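Local coordinates for protein ribosomal RNA small subunit methyltransferase E (Legionella pneumophila, PDB 5O95) that probably methylates the N3 position of a specific uridine in 16S ribosomal RNA, with S-adenosyl-L-methionine as the methyl donor, at residues Arg5-Tyr10 with Leu35-Gly40; Lys82-Gln87 with Ala166-Lys171; Leu113-Cys118 with Asp204-Leu209; Arg183-Gln188 with Phe215-Leu220. All blocks are in the same frame, centred on the assembly; numbering follows the deposited sequence.

Interaction 1 comes first along the chain. It closes a stretch of 24 residues that holds strand 20-22 and helix 25-34, and ties the chain at the start of strand 8-10 to the loop after helix 25-34 in the PUA region. It is complete before the others begin and lies on the far side of the chain's centre. The other three belong to the SPOUT-type methyltransferase region and reach one parallel sheet. Interaction 2 spans 82-87 to 166-171, and interaction 3, from 113-118 to 204-209, crosses it. Interaction 4, from 183-188 to 215-220, crosses interaction 3 but follows interaction 2. Neighbouring strands join them: Q87 O meets L113 N, and K171 O meets L216 N.

Interaction 1. Residues Arg5-Tyr10 with Leu35-Gly40; sequences RTIRIY and LRMEQG
I7 meets L35 and M37 through aliphatic and sulfur atoms alone, with no ring, amide or guanidinium face or edge between them. The flat groups of segment 5-10 are used in other directions. The guanidinium of R8 makes a cation-pi contact with F46, and Y10 packs on I150. Across the contact, one methyl group does the work. CG2 of I7 lies 3.7 Å from CD1 of L35. The two methyl ends meet head-on. The same methyl has a looser neighbour in the thioether, with I7 CG2 and M37 SD 4.2 Å apart. M37 runs alongside I7 the other way. CG2 of I7 stands anti to the backbone N, which turns it toward both partners. M37 is extended as far as its sulfur and then bends (chi3 66°). The bend swings CE aside, and SD is the atom that faces I7. No hydrogen bond joins the two segments. The contact is small, burying 127 Å² in all, and M37 is its most deeply buried member. The backbones stay well apart, with I7 CA and L35 CA 9.4 Å from each other. L43 of strand 42-46 touches both I7 and M37, and I7 also pairs with T44 through the backbone. L35 packs on H30 of helix 25-34, and M37 is joined to V31 by a backbone hydrogen bond, so the patch lies between that helix and strand 42-46.

Interaction 2. Residues Lys82-Gln87 with Ala166-Lys171; sequences KIHLAQ and AKEHLK
H84 and E168 meet through ring edge and carboxylate. In H84 the contact begins at CB, which lies 3.5 Å from OE2 of E168. CG is a little farther from the same oxygen. CG lies anti to the backbone N, which sends the ring toward E168; ND1 is the ring atom on that side. ND1 donates a hydrogen bond to E168 OE2 over 3.2 Å, with an N-H...O angle of 151°. The oxygen lies in the ring plane, though the bond is somewhat bent. The carboxylate is less well aligned: ND1 approaches from above its plane, and the two planes are 66° apart. The side chain of E168 bends at chi2 (79°) and crosses that of H84 at about a right angle. H84 sits on strand 82-88, and E168 lies in the loop leading to strand 170-174. In the six-stranded parallel sheet of this SPOUT-type domain, strand 191-196 runs between those two strands, and E168 touches A193 on it. The bond therefore passes over the intervening strand. A water adds a second link. It lies 2.9 Å from H84 ND1 and donates to E168 OE2 at 2.8 Å, so OE2 receives two hydrogen bonds here. Beyond ND1 the ring ends at NE2, which is hydrogen-bonded to T111 OG1 on the neighbouring strand 109-114. F162 meets the H84 ring edge-to-face.

Interaction 3. Residues Leu113-Cys118 with Asp204-Leu209; sequences LITERC and DEEIRL
The type I beta turn T115-C118, just past strand 109-114, receives E206 from the first turn of helix 204-212. E206 leaves the helix as an extended chain beyond CG, with its carboxylate laid against the start of the turn. The backbone N of E116 donates to E206 OE2 over 2.8 Å, with an N-H...O angle of 161°. The donor comes on the syn side, tilted 31° out of the carboxylate plane. OE2 also rests 3.5 Å from CB of T115, and the CB of E116 lies alongside it. A water joins the other oxygen to the turn. It donates to E206 OE1 at 2.6 Å and accepts from T115 OG1 at 2.8 Å and from R117 N at 2.9 Å. The chi1 of T115 (80°) sets OG1 between the backbone N and the carbonyl carbon, where it meets this water. Inside the turn, T115 N donates to C118 SG. OE1 also accepts from S203 N, just before the helix, and R117 NH1 bonds to G200 O. The side chain of T115 lies about 5 Å from G197, a residue seen to bind S-adenosyl-L-methionine. E206 accepts directly from E116 N, S203 N and the water, which is consistent with its being ionised. The carboxylate of E116 lies near that of E206, not in contact, and R117 probably offsets part of that negative charge.

Interaction 4. Residues Arg183-Gln188 with Phe215-Leu220; sequences RDYPVQ and FLPLSL
The ring of Y185 lies across strand 216-218, with its hydroxyl directed at P217. L216 comes at a slant by CE1, while L218 CD1 lies at the edge by CE2. CE1 of Y185 is 3.5 Å from CD1 of L216. The methyl stands neither squarely over the face nor in the plane. CB of L216 also packs beside CE1. The CD1 of L218 lies near the ring plane, 4.1 Å from Y185 CE2. CG of L218 points opposite the backbone N (chi1 178°), which sends the branch bearing CD1 toward the ring. The hydroxyl ends the ring between these leucines. Y185 OH donates to the carbonyl O of P217 over a short 2.6 Å. The C=O...donor angle is 130°, and the hydroxyl sits 43° above the carbonyl plane. The P217 ring itself starts away from Y185, yet its CD still lies 3.8 Å from Y185 OH. The hydrogen bond fixes the position of the hydroxyl, and the leucine contacts on the CE1 and CE2 sides probably limit ring rotation. On the backbone side, V187 N bonds to Y185 O over 2.9 Å, closing an inverse gamma turn centred on P186. Around the contact, Y185 also packs on L172 of strand 170-174, and R183 NH2 bonds to A241 O of the second subunit. The tyrosine thus ties the loop before strand 191-196 to the outermost strand of the parallel sheet. The chain then runs on to L220, a residue seen to bind S-adenosyl-L-methionine, in the C-terminal region that, as in other SPOUT methyltransferases, probably forms the knot.

Interaction 1. Residues Arg5-Tyr10 with Leu35-Gly40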
# COMPACT_ATOMS: atom_id res chain seq x y z
N ARG B 5 -1.38 -22.49 -6.95
CA ARG B 5 -2.66 -21.81 -7.09
C ARG B 5 -3.03 -21.72 -8.57
O ARG B 5 -2.20 -21.40 -9.41
CB ARG B 5 -2.60 -20.41 -6.49
CG ARG B 5 -3.95 -19.73 -6.45
CD ARG B 5 -3.81 -18.28 -6.07
NE ARG B 5 -5.07 -17.56 -6.21
CZ ARG B 5 -5.17 -16.24 -6.18
NH1 ARG B 5 -4.08 -15.50 -6.01
NH2 ARG B 5 -6.35 -15.65 -6.31
N THR B 6 -4.30 -22.03 -8.87
CA THR B 6 -4.73 -22.10 -10.25
C THR B 6 -4.71 -20.70 -10.88
O THR B 6 -5.19 -19.74 -10.28
CB THR B 6 -6.13 -22.72 -10.35
OG1 THR B 6 -6.14 -24.00 -9.71
CG2 THR B 6 -6.55 -22.91 -11.82
N ILE B 7 -4.16 -20.62 -12.08
CA ILE B 7 -4.14 -19.38 -12.85
C ILE B 7 -5.57 -18.95 -13.17
O ILE B 7 -6.39 -19.74 -13.66
CB ILE B 7 -3.32 -19.60 -14.12
CG1 ILE B 7 -1.84 -19.81 -13.77
CG2 ILE B 7 -3.51 -18.46 -15.10
CD1 ILE B 7 -1.19 -18.60 -13.15
N ARG B 8 -5.88 -17.67 -12.91
CA ARG B 8 -7.17 -17.08 -13.20
C ARG B 8 -7.07 -16.13 -14.39
O ARG B 8 -6.10 -15.36 -14.49
CB ARG B 8 -7.68 -16.27 -12.00
CG ARG B 8 -8.16 -17.14 -10.85
CD ARG B 8 -8.20 -16.33 -9.56
NE ARG B 8 -8.93 -15.08 -9.72
CZ ARG B 8 -10.26 -14.99 -9.78
NH1 ARG B 8 -11.05 -16.09 -9.69
NH2 ARG B 8 -10.82 -13.81 -9.95
N ILE B 9 -8.07 -16.17 -15.27
CA ILE B 9 -8.07 -15.39 -16.51
C ILE B 9 -9.48 -14.83 -16.70
O ILE B 9 -10.46 -15.58 -16.70
CB ILE B 9 -7.70 -16.26 -17.73
CG1 ILE B 9 -6.30 -16.89 -17.59
CG2 ILE B 9 -7.82 -15.47 -19.03
CD1 ILE B 9 -5.16 -15.83 -17.62
N TYR B 10 -9.58 -13.52 -16.89
CA TYR B 10 -10.88 -12.91 -17.14
C TYR B 10 -11.27 -13.12 -18.59
O TYR B 10 -10.51 -12.77 -19.51
CB TYR B 10 -10.74 -11.40 -16.91
CG TYR B 10 -11.92 -10.59 -17.38
CD1 TYR B 10 -13.17 -10.69 -16.77
CD2 TYR B 10 -11.79 -9.72 -18.46
CE1 TYR B 10 -14.25 -9.92 -17.20
CE2 TYR B 10 -12.86 -8.95 -18.91
CZ TYR B 10 -14.08 -9.05 -18.28
OH TYR B 10 -15.13 -8.28 -18.73
N LEU B 35 2.61 -16.62 -20.06
CA LEU B 35 2.68 -17.67 -19.05
C LEU B 35 3.20 -19.00 -19.59
O LEU B 35 3.52 -19.89 -18.79
CB LEU B 35 1.30 -17.89 -18.41
CG LEU B 35 0.65 -16.70 -17.71
CD1 LEU B 35 -0.70 -17.10 -17.13
CD2 LEU B 35 1.55 -16.12 -16.62
N ARG B 36 3.27 -19.16 -20.91
CA ARG B 36 3.82 -20.36 -21.54
C ARG B 36 3.10 -21.64 -21.12
O ARG B 36 3.71 -22.71 -20.98
CB ARG B 36 5.32 -20.50 -21.29
CG ARG B 36 6.12 -19.36 -21.80
CD ARG B 36 7.57 -19.69 -21.66
NE ARG B 36 8.42 -18.66 -22.22
CZ ARG B 36 9.70 -18.54 -21.90
NH1 ARG B 36 10.22 -19.39 -21.03
NH2 ARG B 36 10.44 -17.59 -22.44
N MET B 37 1.79 -21.55 -20.92
CA MET B 37 1.05 -22.72 -20.46
C MET B 37 0.83 -23.71 -21.60
O MET B 37 0.83 -23.34 -22.78
CB MET B 37 -0.29 -22.31 -19.86
CG MET B 37 -0.11 -21.40 -18.67
SD MET B 37 -1.63 -20.98 -17.84
CE MET B 37 -2.09 -22.59 -17.19
N GLU B 38 0.66 -24.98 -21.24
CA GLU B 38 0.67 -26.06 -22.20
C GLU B 38 -0.63 -26.85 -22.14
O GLU B 38 -1.38 -26.78 -21.16
CB GLU B 38 1.85 -27.01 -21.94
CG GLU B 38 3.16 -26.28 -21.70
CD GLU B 38 4.30 -27.22 -21.37
OE1 GLU B 38 4.22 -28.41 -21.76
OE2 GLU B 38 5.26 -26.78 -20.71
N GLN B 39 -0.89 -27.60 -23.21
CA GLN B 39 -2.06 -28.48 -23.26
C GLN B 39 -2.14 -29.33 -21.99
O GLN B 39 -1.13 -29.86 -21.52
CB GLN B 39 -1.94 -29.38 -24.49
CG GLN B 39 -2.99 -30.47 -24.58
CD GLN B 39 -2.99 -31.15 -25.93
OE1 GLN B 39 -2.36 -30.67 -26.88
NE2 GLN B 39 -3.69 -32.28 -26.03
N GLY B 40 -3.34 -29.42 -21.42
CA GLY B 40 -3.59 -30.18 -20.22
C GLY B 40 -3.61 -29.37 -18.94
O GLY B 40 -4.17 -29.84 -17.94

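Interaction 2. Residues Lys82-Gln87 with Ala166-Lys171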
# COMPACT_ATOMS: atom_id res chain seq x y z
N LYS B 82 -19.64 -0.63 -0.72
CA LYS B 82 -19.22 -0.22 -2.06
C LYS B 82 -18.54 1.14 -1.97
O LYS B 82 -19.20 2.16 -1.73
CB LYS B 82 -20.44 -0.12 -2.98
CG LYS B 82 -21.35 -1.30 -2.93
CD LYS B 82 -20.62 -2.57 -3.23
CE LYS B 82 -21.60 -3.74 -3.19
NZ LYS B 82 -20.95 -5.09 -3.18
N ILE B 83 -17.23 1.15 -2.13
CA ILE B 83 -16.45 2.38 -2.04
C ILE B 83 -16.23 2.90 -3.45
O ILE B 83 -15.80 2.14 -4.33
CB ILE B 83 -15.10 2.13 -1.36
CG1 ILE B 83 -15.31 1.46 0.01
CG2 ILE B 83 -14.32 3.44 -1.24
CD1 ILE B 83 -14.00 1.08 0.70
N HIS B 84 -16.53 4.17 -3.67
CA HIS B 84 -16.22 4.87 -4.90
C HIS B 84 -15.06 5.81 -4.58
O HIS B 84 -15.25 6.82 -3.89
CB HIS B 84 -17.42 5.66 -5.39
CG HIS B 84 -17.20 6.35 -6.70
ND1 HIS B 84 -18.19 7.05 -7.35
CD2 HIS B 84 -16.10 6.43 -7.49
CE1 HIS B 84 -17.72 7.54 -8.48
NE2 HIS B 84 -16.45 7.18 -8.59
N LEU B 85 -13.87 5.47 -5.09
CA LEU B 85 -12.65 6.23 -4.88
C LEU B 85 -12.49 7.23 -6.01
O LEU B 85 -12.53 6.84 -7.18
CB LEU B 85 -11.45 5.28 -4.92
CG LEU B 85 -10.11 6.03 -4.91
CD1 LEU B 85 -9.91 6.88 -3.63
CD2 LEU B 85 -8.96 5.03 -5.10
N ALA B 86 -12.28 8.50 -5.66
CA ALA B 86 -11.97 9.55 -6.63
C ALA B 86 -10.53 9.94 -6.33
O ALA B 86 -10.26 10.52 -5.27
CB ALA B 86 -12.92 10.74 -6.48
N GLN B 87 -9.61 9.53 -7.20
CA GLN B 87 -8.17 9.65 -6.94
C GLN B 87 -7.62 10.73 -7.85
O GLN B 87 -7.71 10.60 -9.08
CB GLN B 87 -7.47 8.32 -7.23
CG GLN B 87 -5.96 8.34 -6.96
CD GLN B 87 -5.62 8.38 -5.47
OE1 GLN B 87 -6.44 8.03 -4.64
NE2 GLN B 87 -4.40 8.82 -5.14
N ALA B 166 -22.15 12.98 -7.00
CA ALA B 166 -21.99 11.94 -5.99
C ALA B 166 -23.28 11.74 -5.22
O ALA B 166 -23.83 12.69 -4.64
CB ALA B 166 -20.85 12.32 -5.04
N LYS B 167 -23.78 10.51 -5.20
CA LYS B 167 -25.00 10.18 -4.47
C LYS B 167 -24.78 9.14 -3.38
O LYS B 167 -25.76 8.67 -2.78
CB LYS B 167 -26.11 9.78 -5.45
CG LYS B 167 -26.48 10.91 -6.42
CD LYS B 167 -27.50 10.47 -7.46
CE LYS B 167 -27.80 11.61 -8.43
NZ LYS B 167 -28.74 11.22 -9.51
N GLU B 168 -23.53 8.80 -3.08
CA GLU B 168 -23.24 7.83 -2.03
C GLU B 168 -23.75 8.33 -0.68
O GLU B 168 -23.80 9.53 -0.41
CB GLU B 168 -21.72 7.59 -1.96
CG GLU B 168 -21.15 6.72 -3.09
CD GLU B 168 -20.96 7.48 -4.39
OE1 GLU B 168 -21.04 8.72 -4.38
OE2 GLU B 168 -20.72 6.83 -5.43
N HIS B 169 -24.13 7.38 0.19
CA HIS B 169 -24.74 7.74 1.47
C HIS B 169 -23.75 8.41 2.41
O HIS B 169 -24.14 9.27 3.21
CB HIS B 169 -25.35 6.52 2.15
CG HIS B 169 -26.60 6.03 1.49
ND1 HIS B 169 -27.59 5.36 2.18
CD2 HIS B 169 -27.03 6.10 0.21
CE1 HIS B 169 -28.57 5.04 1.35
NE2 HIS B 169 -28.25 5.48 0.14
N LEU B 170 -22.48 8.02 2.34
CA LEU B 170 -21.43 8.64 3.14
C LEU B 170 -20.42 9.23 2.18
O LEU B 170 -20.00 8.57 1.23
CB LEU B 170 -20.76 7.59 4.03
CG LEU B 170 -19.56 8.07 4.86
CD1 LEU B 170 -19.97 9.17 5.84
CD2 LEU B 170 -18.93 6.88 5.59
N LYS B 171 -20.03 10.48 2.41
CA LYS B 171 -19.15 11.19 1.49
C LYS B 171 -17.99 11.78 2.28
O LYS B 171 -18.21 12.60 3.18
CB LYS B 171 -19.92 12.26 0.72
CG LYS B 171 -21.01 11.67 -0.17
CD LYS B 171 -21.75 12.72 -1.00
CE LYS B 171 -22.73 13.51 -0.15
NZ LYS B 171 -23.76 14.21 -1.00
O HOH W 1 -20.20 9.06 -7.10

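Interaction 3. Residues Leu113-Cys118 with Asp204-Leu209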
# COMPACT_ATOMS: atom_id res chain seq x y z
N LEU B 113 -9.49 11.85 -10.96
CA LEU B 113 -10.00 13.16 -10.58
C LEU B 113 -9.01 14.23 -11.01
O LEU B 113 -7.79 14.06 -10.85
CB LEU B 113 -10.20 13.21 -9.06
CG LEU B 113 -11.01 14.38 -8.50
CD1 LEU B 113 -12.45 14.37 -9.03
CD2 LEU B 113 -10.99 14.33 -6.98
N ILE B 114 -9.52 15.33 -11.55
CA ILE B 114 -8.72 16.50 -11.87
C ILE B 114 -9.11 17.59 -10.89
O ILE B 114 -10.29 17.92 -10.76
CB ILE B 114 -8.94 16.95 -13.33
CG1 ILE B 114 -8.72 15.76 -14.26
CG2 ILE B 114 -8.00 18.09 -13.65
CD1 ILE B 114 -9.29 15.98 -15.66
N THR B 115 -8.12 18.11 -10.17
CA THR B 115 -8.31 19.16 -9.19
C THR B 115 -7.30 20.26 -9.48
O THR B 115 -6.41 20.11 -10.31
CB THR B 115 -8.14 18.65 -7.75
OG1 THR B 115 -6.74 18.56 -7.43
CG2 THR B 115 -8.78 17.28 -7.57
N GLU B 116 -7.47 21.37 -8.76
CA GLU B 116 -6.74 22.60 -9.07
C GLU B 116 -5.24 22.43 -8.87
O GLU B 116 -4.44 22.98 -9.64
CB GLU B 116 -7.30 23.75 -8.23
CG GLU B 116 -6.65 25.10 -8.47
CD GLU B 116 -7.34 26.22 -7.70
OE1 GLU B 116 -8.53 26.50 -7.98
OE2 GLU B 116 -6.71 26.82 -6.81
N ARG B 117 -4.84 21.65 -7.86
CA ARG B 117 -3.43 21.53 -7.51
C ARG B 117 -2.76 20.26 -8.05
O ARG B 117 -1.65 19.94 -7.62
CB ARG B 117 -3.25 21.64 -6.00
CG ARG B 117 -3.81 22.94 -5.48
CD ARG B 117 -3.46 23.15 -4.03
NE ARG B 117 -3.85 24.48 -3.58
CZ ARG B 117 -3.93 24.81 -2.29
NH1 ARG B 117 -3.67 23.89 -1.37
NH2 ARG B 117 -4.29 26.04 -1.92
N CYS B 118 -3.39 19.55 -8.99
CA CYS B 118 -2.70 18.40 -9.58
C CYS B 118 -1.45 18.85 -10.33
O CYS B 118 -1.41 19.94 -10.90
CB CYS B 118 -3.64 17.64 -10.52
SG CYS B 118 -4.98 16.82 -9.64
N ASP B 204 -9.08 26.80 -1.14
CA ASP B 204 -10.21 27.18 -0.29
C ASP B 204 -11.53 27.06 -1.03
O ASP B 204 -12.55 26.66 -0.45
CB ASP B 204 -10.02 28.60 0.23
CG ASP B 204 -8.97 28.70 1.31
OD1 ASP B 204 -8.71 27.68 1.98
OD2 ASP B 204 -8.40 29.80 1.48
N GLU B 205 -11.54 27.42 -2.32
CA GLU B 205 -12.76 27.34 -3.11
C GLU B 205 -13.17 25.89 -3.34
O GLU B 205 -14.37 25.57 -3.33
CB GLU B 205 -12.57 28.08 -4.43
CG GLU B 205 -13.67 27.88 -5.45
CD GLU B 205 -13.35 28.53 -6.78
OE1 GLU B 205 -12.28 29.16 -6.90
OE2 GLU B 205 -14.17 28.41 -7.72
N GLU B 206 -12.20 24.99 -3.54
CA GLU B 206 -12.53 23.58 -3.69
C GLU B 206 -13.16 23.04 -2.42
O GLU B 206 -14.14 22.28 -2.47
CB GLU B 206 -11.28 22.78 -4.06
CG GLU B 206 -10.80 23.09 -5.46
CD GLU B 206 -9.59 22.27 -5.85
OE1 GLU B 206 -8.62 22.23 -5.07
OE2 GLU B 206 -9.63 21.66 -6.94
N ILE B 207 -12.64 23.43 -1.25
CA ILE B 207 -13.18 22.92 0.00
C ILE B 207 -14.58 23.47 0.24
O ILE B 207 -15.45 22.77 0.79
CB ILE B 207 -12.22 23.22 1.17
CG1 ILE B 207 -10.94 22.42 1.00
CG2 ILE B 207 -12.88 22.90 2.50
CD1 ILE B 207 -11.19 20.92 0.88
N ARG B 208 -14.83 24.72 -0.15
CA ARG B 208 -16.19 25.26 -0.09
C ARG B 208 -17.12 24.43 -0.97
O ARG B 208 -18.26 24.14 -0.59
CB ARG B 208 -16.17 26.73 -0.51
CG ARG B 208 -17.51 27.41 -0.54
CD ARG B 208 -17.36 28.94 -0.56
NE ARG B 208 -16.36 29.41 -1.53
CZ ARG B 208 -15.17 29.92 -1.19
NH1 ARG B 208 -14.83 30.04 0.08
NH2 ARG B 208 -14.33 30.32 -2.14
N LEU B 209 -16.62 23.98 -2.12
CA LEU B 209 -17.42 23.17 -3.02
C LEU B 209 -17.65 21.77 -2.46
O LEU B 209 -18.78 21.26 -2.48
CB LEU B 209 -16.71 23.10 -4.37
CG LEU B 209 -17.46 22.51 -5.56
CD1 LEU B 209 -18.62 23.41 -5.97
CD2 LEU B 209 -16.47 22.37 -6.68
O HOH W 2 -6.53 20.72 -5.66

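Interaction 4. Residues Arg183-Gln188 with Phe215-Leu220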
# COMPACT_ATOMS: atom_id res chain seq x y z
N ARG B 183 -13.62 6.75 13.36
CA ARG B 183 -14.53 6.42 14.45
C ARG B 183 -15.73 7.35 14.52
O ARG B 183 -16.73 6.99 15.15
CB ARG B 183 -13.78 6.47 15.78
CG ARG B 183 -12.65 5.46 15.89
CD ARG B 183 -12.01 5.51 17.28
NE ARG B 183 -11.52 4.18 17.67
CZ ARG B 183 -10.26 3.79 17.51
NH1 ARG B 183 -9.37 4.62 16.99
NH2 ARG B 183 -9.90 2.57 17.88
N ASP B 184 -15.65 8.53 13.92
CA ASP B 184 -16.72 9.52 14.02
C ASP B 184 -17.67 9.50 12.84
O ASP B 184 -18.59 10.33 12.79
CB ASP B 184 -16.12 10.93 14.15
CG ASP B 184 -15.17 11.05 15.31
OD1 ASP B 184 -15.54 10.61 16.42
OD2 ASP B 184 -14.05 11.56 15.11
N TYR B 185 -17.48 8.60 11.89
CA TYR B 185 -18.36 8.55 10.73
C TYR B 185 -19.04 7.19 10.64
O TYR B 185 -18.45 6.18 11.03
CB TYR B 185 -17.57 8.80 9.44
CG TYR B 185 -17.00 10.19 9.36
CD1 TYR B 185 -17.83 11.30 9.39
CD2 TYR B 185 -15.63 10.40 9.28
CE1 TYR B 185 -17.32 12.58 9.33
CE2 TYR B 185 -15.11 11.68 9.22
CZ TYR B 185 -15.97 12.76 9.24
OH TYR B 185 -15.46 14.04 9.18
N PRO B 186 -20.28 7.14 10.13
CA PRO B 186 -21.01 5.87 9.98
C PRO B 186 -20.53 5.08 8.76
O PRO B 186 -21.18 5.01 7.70
CB PRO B 186 -22.46 6.34 9.84
CG PRO B 186 -22.34 7.65 9.11
CD PRO B 186 -21.09 8.30 9.70
N VAL B 187 -19.35 4.47 8.90
CA VAL B 187 -18.76 3.67 7.82
C VAL B 187 -19.45 2.31 7.84
O VAL B 187 -19.13 1.44 8.65
CB VAL B 187 -17.24 3.56 7.95
CG1 VAL B 187 -16.68 2.79 6.77
CG2 VAL B 187 -16.60 4.95 8.04
N GLN B 188 -20.40 2.13 6.93
CA GLN B 188 -21.23 0.94 6.86
C GLN B 188 -21.89 0.92 5.50
O GLN B 188 -21.97 1.95 4.83
CB GLN B 188 -22.30 0.97 7.96
CG GLN B 188 -23.21 2.17 7.87
CD GLN B 188 -24.03 2.35 9.13
OE1 GLN B 188 -23.49 2.48 10.22
NE2 GLN B 188 -25.35 2.36 8.97
N PHE B 215 -19.35 16.56 1.61
CA PHE B 215 -18.14 15.77 1.82
C PHE B 215 -17.50 16.15 3.15
O PHE B 215 -17.21 17.33 3.39
CB PHE B 215 -17.17 15.93 0.64
CG PHE B 215 -17.55 15.09 -0.55
CD1 PHE B 215 -18.57 15.50 -1.41
CD2 PHE B 215 -16.92 13.88 -0.79
CE1 PHE B 215 -18.94 14.71 -2.49
CE2 PHE B 215 -17.28 13.09 -1.87
CZ PHE B 215 -18.28 13.50 -2.72
N LEU B 216 -17.32 15.16 4.01
CA LEU B 216 -16.85 15.37 5.38
C LEU B 216 -15.38 15.01 5.50
O LEU B 216 -14.94 13.98 4.96
CB LEU B 216 -17.66 14.49 6.33
CG LEU B 216 -19.17 14.71 6.29
CD1 LEU B 216 -19.89 13.79 7.26
CD2 LEU B 216 -19.53 16.16 6.57
N PRO B 217 -14.58 15.82 6.20
CA PRO B 217 -13.12 15.64 6.19
C PRO B 217 -12.66 14.49 7.06
O PRO B 217 -13.05 14.38 8.23
CB PRO B 217 -12.59 16.98 6.72
CG PRO B 217 -13.72 17.54 7.55
CD PRO B 217 -14.99 17.06 6.87
N LEU B 218 -11.80 13.65 6.50
CA LEU B 218 -11.27 12.47 7.18
C LEU B 218 -9.77 12.62 7.37
O LEU B 218 -9.06 13.11 6.48
CB LEU B 218 -11.52 11.24 6.32
CG LEU B 218 -11.01 9.90 6.84
CD1 LEU B 218 -11.75 9.53 8.12
CD2 LEU B 218 -11.22 8.82 5.78
N SER B 219 -9.28 12.24 8.55
CA SER B 219 -7.85 12.16 8.80
C SER B 219 -7.41 10.70 8.80
O SER B 219 -8.21 9.79 9.01
CB SER B 219 -7.48 12.79 10.15
OG SER B 219 -8.17 12.16 11.22
N LEU B 220 -6.10 10.51 8.60
CA LEU B 220 -5.48 9.19 8.64
C LEU B 220 -4.11 9.28 9.33
O LEU B 220 -3.09 8.90 8.77
CB LEU B 220 -5.36 8.55 7.25
CG LEU B 220 -6.67 8.10 6.60
CD1 LEU B 220 -6.43 7.68 5.15
CD2 LEU B 220 -7.37 6.96 7.38